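Local coordinates for antigen 43 (Escherichia coli, PDB 4KH3), which mediates bacterial aggregation as a self-associating autotransporter adhesin, clumping cells by a molecular Velcro-like mechanism and probably contributing to biofilm formation, at residues Thr458-Ala463 and Thr477-Val482; Leu473-Val478 and Thr493-Leu498. All blocks are in the same frame, centred on the assembly; numbering follows the deposited sequence.

Both contacts join successive coils of the beta-helix near the C-terminal end of the chain, and they share Thr477 and Val478, on strand 477-484. Contact 1 pairs that strand with 458-461 of the preceding coil and follows it past its corner at Thr480. Contact 2 pairs it with 497-499 of the following coil and, across a loop, also pairs Asn474 with Thr493 on another face. Thr480 CG2 packs on Leu498 CD1 where the two meet. Each has an apolar inner side and a mostly polar outer side, Val497 being the exception. The straight part of contact 1 is backbone pairing with stacked threonines and a water, whereas the loop in contact 2 relies on side-chain hydroxyls and a carboxylate.

Contact 1: Thr458-Ala463 and Thr477-Val482; sequences TLTQKA and TVTTDV
Parallel pairing between neighbouring coils of a beta-helix joins Thr458-Ala463 to Thr477-Val482, near the C-terminal end of the solenoid. Strands 458-461 and 477-479 run 4.7 Å apart and only 3° from parallel. Leu459 is bonded through both its backbone N and its backbone O: N donates to Thr477 O at 3.0 Å, and O receives Thr479 N at 2.8 Å, almost straight (165° at the hydrogen). Gln461 N continues the pairing to Thr479 O.

On the outer face Thr458 lies alongside Thr477 and Thr460 alongside Thr479. Each OG1 sits beside its backbone N (chi1 -54° in Thr460, much the same in Thr479), which turns the hydroxyls of Thr460 and Thr479 toward one water. This water joins Thr460 OG1 (3.0 Å), Thr479 OG1 (2.7 Å) and Thr477 O, to which it donates. Inward, Leu459 CB comes only loosely near Val478 CG2, at 4.4 Å, and Leu459 also packs on Leu438 of the preceding coil. At the corner, Thr480 OG1 makes a weak bond to Gln461 O. The Gln461 amide folds back so that NE2 reaches Thr460 O at 2.7 Å, while OE1 accepts from Asn420 ND2, an arrangement that fixes which way round the amide sits. Hydroxyls and water thus serve the outer face, while the amide of the buried Gln461 is satisfied by Thr460 O and Asn420.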
ATOM      1  N   THR A 458      11.844  28.812 -25.866  1.00 40.82           N
ATOM      2  CA  THR A 458      11.790  29.731 -26.978  1.00 32.98           C
ATOM      3  C   THR A 458      10.345  30.187 -27.073  1.00 34.83           C
ATOM      4  O   THR A 458       9.470  29.418 -27.447  1.00 45.25           O
ATOM      5  CB  THR A 458      12.259  29.084 -28.283  1.00 36.27           C
ATOM      6  OG1 THR A 458      13.662  28.800 -28.187  1.00 42.90           O
ATOM      7  CG2 THR A 458      12.025  30.026 -29.449  1.00 27.62           C
ATOM      8  N   LEU A 459      10.098  31.438 -26.704  1.00 41.25           N
ATOM      9  CA  LEU A 459       8.748  31.982 -26.697  1.00 38.06           C
ATOM     10  C   LEU A 459       8.537  33.035 -27.787  1.00 41.28           C
ATOM     11  O   LEU A 459       9.085  34.133 -27.724  1.00 44.88           O
ATOM     12  CB  LEU A 459       8.427  32.573 -25.328  1.00 32.46           C
ATOM     13  CG  LEU A 459       7.049  33.212 -25.248  1.00 34.71           C
ATOM     14  CD1 LEU A 459       5.983  32.166 -25.483  1.00 32.07           C
ATOM     15  CD2 LEU A 459       6.862  33.869 -23.901  1.00 37.06           C
ATOM     16  N   THR A 460       7.739  32.689 -28.790  1.00 39.98           N
ATOM     17  CA  THR A 460       7.412  33.618 -29.853  1.00 27.94           C
ATOM     18  C   THR A 460       5.914  33.846 -29.891  1.00 34.24           C
ATOM     19  O   THR A 460       5.142  32.953 -30.226  1.00 41.06           O
ATOM     20  CB  THR A 460       7.858  33.097 -31.206  1.00 31.41           C
ATOM     21  OG1 THR A 460       9.250  32.765 -31.150  1.00 35.88           O
ATOM     22  CG2 THR A 460       7.624  34.162 -32.267  1.00 36.88           C
ATOM     23  N   GLN A 461       5.510  35.051 -29.529  1.00 29.63           N
ATOM     24  CA  GLN A 461       4.103  35.397 -29.449  1.00 31.16           C
ATOM     25  C   GLN A 461       3.946  36.790 -30.007  1.00 39.66           C
ATOM     26  O   GLN A 461       4.932  37.513 -30.167  1.00 44.21           O
ATOM     27  CB  GLN A 461       3.621  35.363 -27.998  1.00 39.62           C
ATOM     28  CG  GLN A 461       3.599  33.971 -27.372  1.00 36.91           C
ATOM     29  CD  GLN A 461       2.501  33.086 -27.945  1.00 41.76           C
ATOM     30  OE1 GLN A 461       1.388  33.037 -27.413  1.00 30.56           O
ATOM     31  NE2 GLN A 461       2.808  32.387 -29.040  1.00 39.17           N
ATOM     32  N   LYS A 462       2.712  37.166 -30.308  1.00 41.27           N
ATOM     33  CA  LYS A 462       2.460  38.464 -30.900  1.00 37.92           C
ATOM     34  C   LYS A 462       2.710  39.547 -29.867  1.00 46.87           C
ATOM     35  O   LYS A 462       3.334  40.563 -30.152  1.00 46.73           O
ATOM     36  CB  LYS A 462       1.026  38.554 -31.400  1.00 35.88           C
ATOM     37  CG  LYS A 462       0.722  39.854 -32.132  1.00 43.59           C
ATOM     38  CD  LYS A 462      -0.762  40.209 -32.039  1.00 58.76           C
ATOM     39  CE  LYS A 462      -1.147  41.318 -33.016  1.00 65.42           C
ATOM     40  NZ  LYS A 462      -0.996  40.888 -34.439  1.00 70.44           N
ATOM     41  N   ALA A 463       2.224  39.313 -28.655  1.00 44.81           N
ATOM     42  CA  ALA A 463       2.321  40.305 -27.601  1.00 45.15           C
ATOM     43  C   ALA A 463       2.229  39.633 -26.247  1.00 48.04           C
ATOM     44  O   ALA A 463       1.531  38.635 -26.089  1.00 48.20           O
ATOM     45  CB  ALA A 463       1.209  41.343 -27.742  1.00 39.46           C
ATOM     46  N   THR A 477      14.786  32.575 -25.093  1.00 39.29           N
ATOM     47  CA  THR A 477      14.827  33.375 -26.303  1.00 33.80           C
ATOM     48  C   THR A 477      13.415  33.830 -26.614  1.00 38.19           C
ATOM     49  O   THR A 477      12.598  33.054 -27.114  1.00 40.15           O
ATOM     50  CB  THR A 477      15.358  32.564 -27.484  1.00 40.23           C
ATOM     51  OG1 THR A 477      16.707  32.170 -27.222  1.00 38.75           O
ATOM     52  CG2 THR A 477      15.317  33.382 -28.756  1.00 30.42           C
ATOM     53  N   VAL A 478      13.127  35.091 -26.317  1.00 34.53           N
ATOM     54  CA  VAL A 478      11.771  35.604 -26.433  1.00 31.93           C
ATOM     55  C   VAL A 478      11.631  36.594 -27.578  1.00 37.76           C
ATOM     56  O   VAL A 478      12.459  37.481 -27.743  1.00 43.98           O
ATOM     57  CB  VAL A 478      11.350  36.287 -25.134  1.00 35.91           C
ATOM     58  CG1 VAL A 478       9.903  36.762 -25.222  1.00 31.52           C
ATOM     59  CG2 VAL A 478      11.547  35.333 -23.970  1.00 28.77           C
ATOM     60  N   THR A 479      10.568  36.436 -28.357  1.00 41.36           N
ATOM     61  CA  THR A 479      10.323  37.263 -29.529  1.00 32.95           C
ATOM     62  C   THR A 479       8.865  37.737 -29.535  1.00 40.23           C
ATOM     63  O   THR A 479       7.959  37.008 -29.955  1.00 43.86           O
ATOM     64  CB  THR A 479      10.655  36.492 -30.839  1.00 43.50           C
ATOM     65  OG1 THR A 479      12.014  36.011 -30.806  1.00 37.48           O
ATOM     66  CG2 THR A 479      10.464  37.390 -32.053  1.00 29.04           C
ATOM     67  N   THR A 480       8.642  38.964 -29.071  1.00 37.89           N
ATOM     68  CA  THR A 480       7.293  39.466 -28.822  1.00 33.68           C
ATOM     69  C   THR A 480       7.352  40.960 -28.520  1.00 41.04           C
ATOM     70  O   THR A 480       8.432  41.548 -28.452  1.00 44.42           O
ATOM     71  CB  THR A 480       6.663  38.753 -27.594  1.00 41.11           C
ATOM     72  OG1 THR A 480       5.307  39.174 -27.413  1.00 37.96           O
ATOM     73  CG2 THR A 480       7.442  39.086 -26.332  1.00 39.09           C
ATOM     74  N   ASP A 481       6.186  41.567 -28.341  1.00 34.94           N
ATOM     75  CA  ASP A 481       6.088  42.935 -27.857  1.00 47.18           C
ATOM     76  C   ASP A 481       5.566  42.908 -26.436  1.00 46.73           C
ATOM     77  O   ASP A 481       4.380  42.653 -26.212  1.00 44.33           O
ATOM     78  CB  ASP A 481       5.116  43.754 -28.715  1.00 50.40           C
ATOM     79  CG  ASP A 481       5.746  44.259 -29.991  1.00 73.11           C
ATOM     80  OD1 ASP A 481       6.926  43.918 -30.252  1.00 65.75           O
ATOM     81  OD2 ASP A 481       5.053  44.992 -30.735  1.00 72.85           O
ATOM     82  N   VAL A 482       6.435  43.166 -25.467  1.00 46.98           N
ATOM     83  CA  VAL A 482       5.960  43.269 -24.096  1.00 44.53           C
ATOM     84  C   VAL A 482       5.274  44.612 -23.895  1.00 42.48           C
ATOM     85  O   VAL A 482       5.894  45.659 -24.036  1.00 45.50           O
ATOM     86  CB  VAL A 482       7.081  43.100 -23.077  1.00 41.83           C
ATOM     87  CG1 VAL A 482       6.498  43.052 -21.671  1.00 38.47           C
ATOM     88  CG2 VAL A 482       7.860  41.840 -23.374  1.00 41.95           C
TER
HETATM   89  O   HOH W   1      11.805  33.536 -29.853  1.00 40.16           O

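Contact 2: Leu473-Val478 and Thr493-Leu498; sequences LNDSTV and TGSTVL
Thr496 OG1 donates to Leu473 O, at a modelled 2.5 Å that is short enough to be doubtful in detail, and accepts from Ser476 N at 3.1 Å along a straight line (180° at the hydrogen). One hydroxyl thereby spans both sides of the bend at Asn474-Asp475. Leu473 O has a second donor, Thr493 N at 3.0 Å, and the two reach it from opposite faces of its carbonyl plane; Asp475 N in turn bonds to Thr493 O. Beside this cluster Asp475 OD1 accepts twice from Ser495: the backbone N arrives nearly along the C-O axis at 2.9 Å, and OG comes from above the carboxylate plane at 3.1 Å. With chi1 at 52°, Ser495 tucks OG between its own N and carbonyl carbon, which lets both donors converge on the same oxygen. The side chains of Asn474 and Thr493 cross at about a right angle, with OD1 2.9 Å from OG1. Inside, Leu498 CD1 packs on Val478 CG1 at 3.8 Å.

Further out, Ser476 OG bonds back to Asn474 O at 2.7 Å and accepts from Thr457 N of the preceding coil, tying the bend to that coil. Asn474 pairs with Thr493 but Thr477 with Val497, so the later coil takes one residue more between them; its type II' turn, Thr493 to Thr496, lies there and carries Gly494 at positive phi past the carboxylate. After the loop, parallel pairing resumes with Val497 N to Ser476 O and Val478 N to Val497 O. Strands of successive coils pairing in parallel, with a loop between, characterise the parallel beta-helix of this autotransporter passenger domain; the hydroxyl and carboxylate bonds are local to this turn.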
ATOM      1  N   LEU A 473      11.869  36.459 -17.227  1.00 33.75           N
ATOM      2  CA  LEU A 473      12.274  35.708 -18.396  1.00 29.50           C
ATOM      3  C   LEU A 473      13.680  35.191 -18.169  1.00 35.75           C
ATOM      4  O   LEU A 473      14.658  35.914 -18.355  1.00 39.13           O
ATOM      5  CB  LEU A 473      12.225  36.588 -19.640  1.00 31.30           C
ATOM      6  CG  LEU A 473      10.901  37.299 -19.892  1.00 29.65           C
ATOM      7  CD1 LEU A 473      10.999  38.164 -21.136  1.00 32.41           C
ATOM      8  CD2 LEU A 473       9.783  36.295 -20.042  1.00 32.48           C
ATOM      9  N   ASN A 474      13.776  33.936 -17.752  1.00 37.89           N
ATOM     10  CA  ASN A 474      15.061  33.342 -17.428  1.00 33.63           C
ATOM     11  C   ASN A 474      15.514  32.387 -18.528  1.00 40.73           C
ATOM     12  O   ASN A 474      14.710  31.599 -19.039  1.00 32.79           O
ATOM     13  CB  ASN A 474      14.979  32.637 -16.070  1.00 31.67           C
ATOM     14  CG  ASN A 474      16.270  31.953 -15.692  1.00 40.33           C
ATOM     15  OD1 ASN A 474      17.287  32.605 -15.453  1.00 44.73           O
ATOM     16  ND2 ASN A 474      16.236  30.628 -15.626  1.00 42.44           N
ATOM     17  N   ASP A 475      16.793  32.489 -18.902  1.00 36.86           N
ATOM     18  CA  ASP A 475      17.405  31.632 -19.925  1.00 37.55           C
ATOM     19  C   ASP A 475      16.523  31.368 -21.153  1.00 34.50           C
ATOM     20  O   ASP A 475      16.505  30.256 -21.679  1.00 36.47           O
ATOM     21  CB  ASP A 475      17.836  30.297 -19.307  1.00 31.45           C
ATOM     22  CG  ASP A 475      18.945  30.454 -18.283  1.00 41.74           C
ATOM     23  OD1 ASP A 475      19.681  31.460 -18.348  1.00 41.53           O
ATOM     24  OD2 ASP A 475      19.094  29.563 -17.414  1.00 39.93           O
ATOM     25  N   SER A 476      15.789  32.381 -21.601  1.00 36.62           N
ATOM     26  CA  SER A 476      14.840  32.202 -22.703  1.00 34.85           C
ATOM     27  C   SER A 476      15.103  33.090 -23.917  1.00 37.39           C
ATOM     28  O   SER A 476      15.576  34.214 -23.795  1.00 42.76           O
ATOM     29  CB  SER A 476      13.411  32.437 -22.214  1.00 33.54           C
ATOM     30  OG  SER A 476      13.082  31.527 -21.178  1.00 43.44           O
ATOM     31  N   THR A 477      14.786  32.575 -25.093  1.00 39.29           N
ATOM     32  CA  THR A 477      14.827  33.375 -26.303  1.00 33.80           C
ATOM     33  C   THR A 477      13.415  33.830 -26.614  1.00 38.19           C
ATOM     34  O   THR A 477      12.598  33.054 -27.114  1.00 40.15           O
ATOM     35  CB  THR A 477      15.358  32.564 -27.484  1.00 40.23           C
ATOM     36  OG1 THR A 477      16.707  32.170 -27.222  1.00 38.75           O
ATOM     37  CG2 THR A 477      15.317  33.382 -28.756  1.00 30.42           C
ATOM     38  N   VAL A 478      13.127  35.091 -26.317  1.00 34.53           N
ATOM     39  CA  VAL A 478      11.771  35.604 -26.433  1.00 31.93           C
ATOM     40  C   VAL A 478      11.631  36.594 -27.578  1.00 37.76           C
ATOM     41  O   VAL A 478      12.459  37.481 -27.743  1.00 43.98           O
ATOM     42  CB  VAL A 478      11.350  36.287 -25.134  1.00 35.91           C
ATOM     43  CG1 VAL A 478       9.903  36.762 -25.222  1.00 31.52           C
ATOM     44  CG2 VAL A 478      11.547  35.333 -23.970  1.00 28.77           C
ATOM     45  N   THR A 493      16.671  37.579 -16.835  1.00 37.96           N
ATOM     46  CA  THR A 493      17.770  36.946 -16.122  1.00 35.39           C
ATOM     47  C   THR A 493      18.427  35.838 -16.934  1.00 37.29           C
ATOM     48  O   THR A 493      17.855  35.321 -17.893  1.00 40.81           O
ATOM     49  CB  THR A 493      17.303  36.369 -14.780  1.00 38.71           C
ATOM     50  OG1 THR A 493      16.368  35.309 -15.014  1.00 33.57           O
ATOM     51  CG2 THR A 493      16.632  37.443 -13.941  1.00 27.49           C
ATOM     52  N   GLY A 494      19.636  35.471 -16.535  1.00 38.14           N
ATOM     53  CA  GLY A 494      20.382  34.449 -17.237  1.00 41.71           C
ATOM     54  C   GLY A 494      20.768  34.833 -18.652  1.00 40.83           C
ATOM     55  O   GLY A 494      21.223  35.947 -18.907  1.00 50.76           O
ATOM     56  N   SER A 495      20.574  33.897 -19.576  1.00 44.90           N
ATOM     57  CA  SER A 495      21.023  34.046 -20.952  1.00 42.98           C
ATOM     58  C   SER A 495      19.911  34.549 -21.861  1.00 41.35           C
ATOM     59  O   SER A 495      19.983  34.404 -23.078  1.00 43.48           O
ATOM     60  CB  SER A 495      21.555  32.708 -21.469  1.00 38.97           C
ATOM     61  OG  SER A 495      20.608  31.669 -21.264  1.00 49.82           O
ATOM     62  N   THR A 496      18.888  35.144 -21.261  1.00 39.32           N
ATOM     63  CA  THR A 496      17.735  35.628 -22.005  1.00 34.24           C
ATOM     64  C   THR A 496      18.082  36.655 -23.085  1.00 50.25           C
ATOM     65  O   THR A 496      18.851  37.586 -22.852  1.00 54.05           O
ATOM     66  CB  THR A 496      16.705  36.242 -21.055  1.00 30.34           C
ATOM     67  OG1 THR A 496      16.106  35.198 -20.291  1.00 37.08           O
ATOM     68  CG2 THR A 496      15.624  36.971 -21.823  1.00 31.12           C
ATOM     69  N   VAL A 497      17.518  36.464 -24.272  1.00 49.50           N
ATOM     70  CA  VAL A 497      17.562  37.471 -25.321  1.00 36.02           C
ATOM     71  C   VAL A 497      16.134  37.840 -25.676  1.00 36.16           C
ATOM     72  O   VAL A 497      15.281  36.966 -25.798  1.00 43.04           O
ATOM     73  CB  VAL A 497      18.309  36.960 -26.565  1.00 43.90           C
ATOM     74  CG1 VAL A 497      18.199  37.961 -27.713  1.00 40.09           C
ATOM     75  CG2 VAL A 497      19.762  36.700 -26.218  1.00 32.68           C
ATOM     76  N   LEU A 498      15.865  39.134 -25.816  1.00 39.67           N
ATOM     77  CA  LEU A 498      14.526  39.589 -26.157  1.00 43.33           C
ATOM     78  C   LEU A 498      14.501  40.337 -27.482  1.00 41.03           C
ATOM     79  O   LEU A 498      15.359  41.166 -27.761  1.00 53.20           O
ATOM     80  CB  LEU A 498      13.964  40.478 -25.051  1.00 35.48           C
ATOM     81  CG  LEU A 498      12.622  41.181 -25.286  1.00 36.04           C
ATOM     82  CD1 LEU A 498      11.508  40.190 -25.577  1.00 41.53           C
ATOM     83  CD2 LEU A 498      12.238  42.052 -24.093  1.00 38.97           C
TER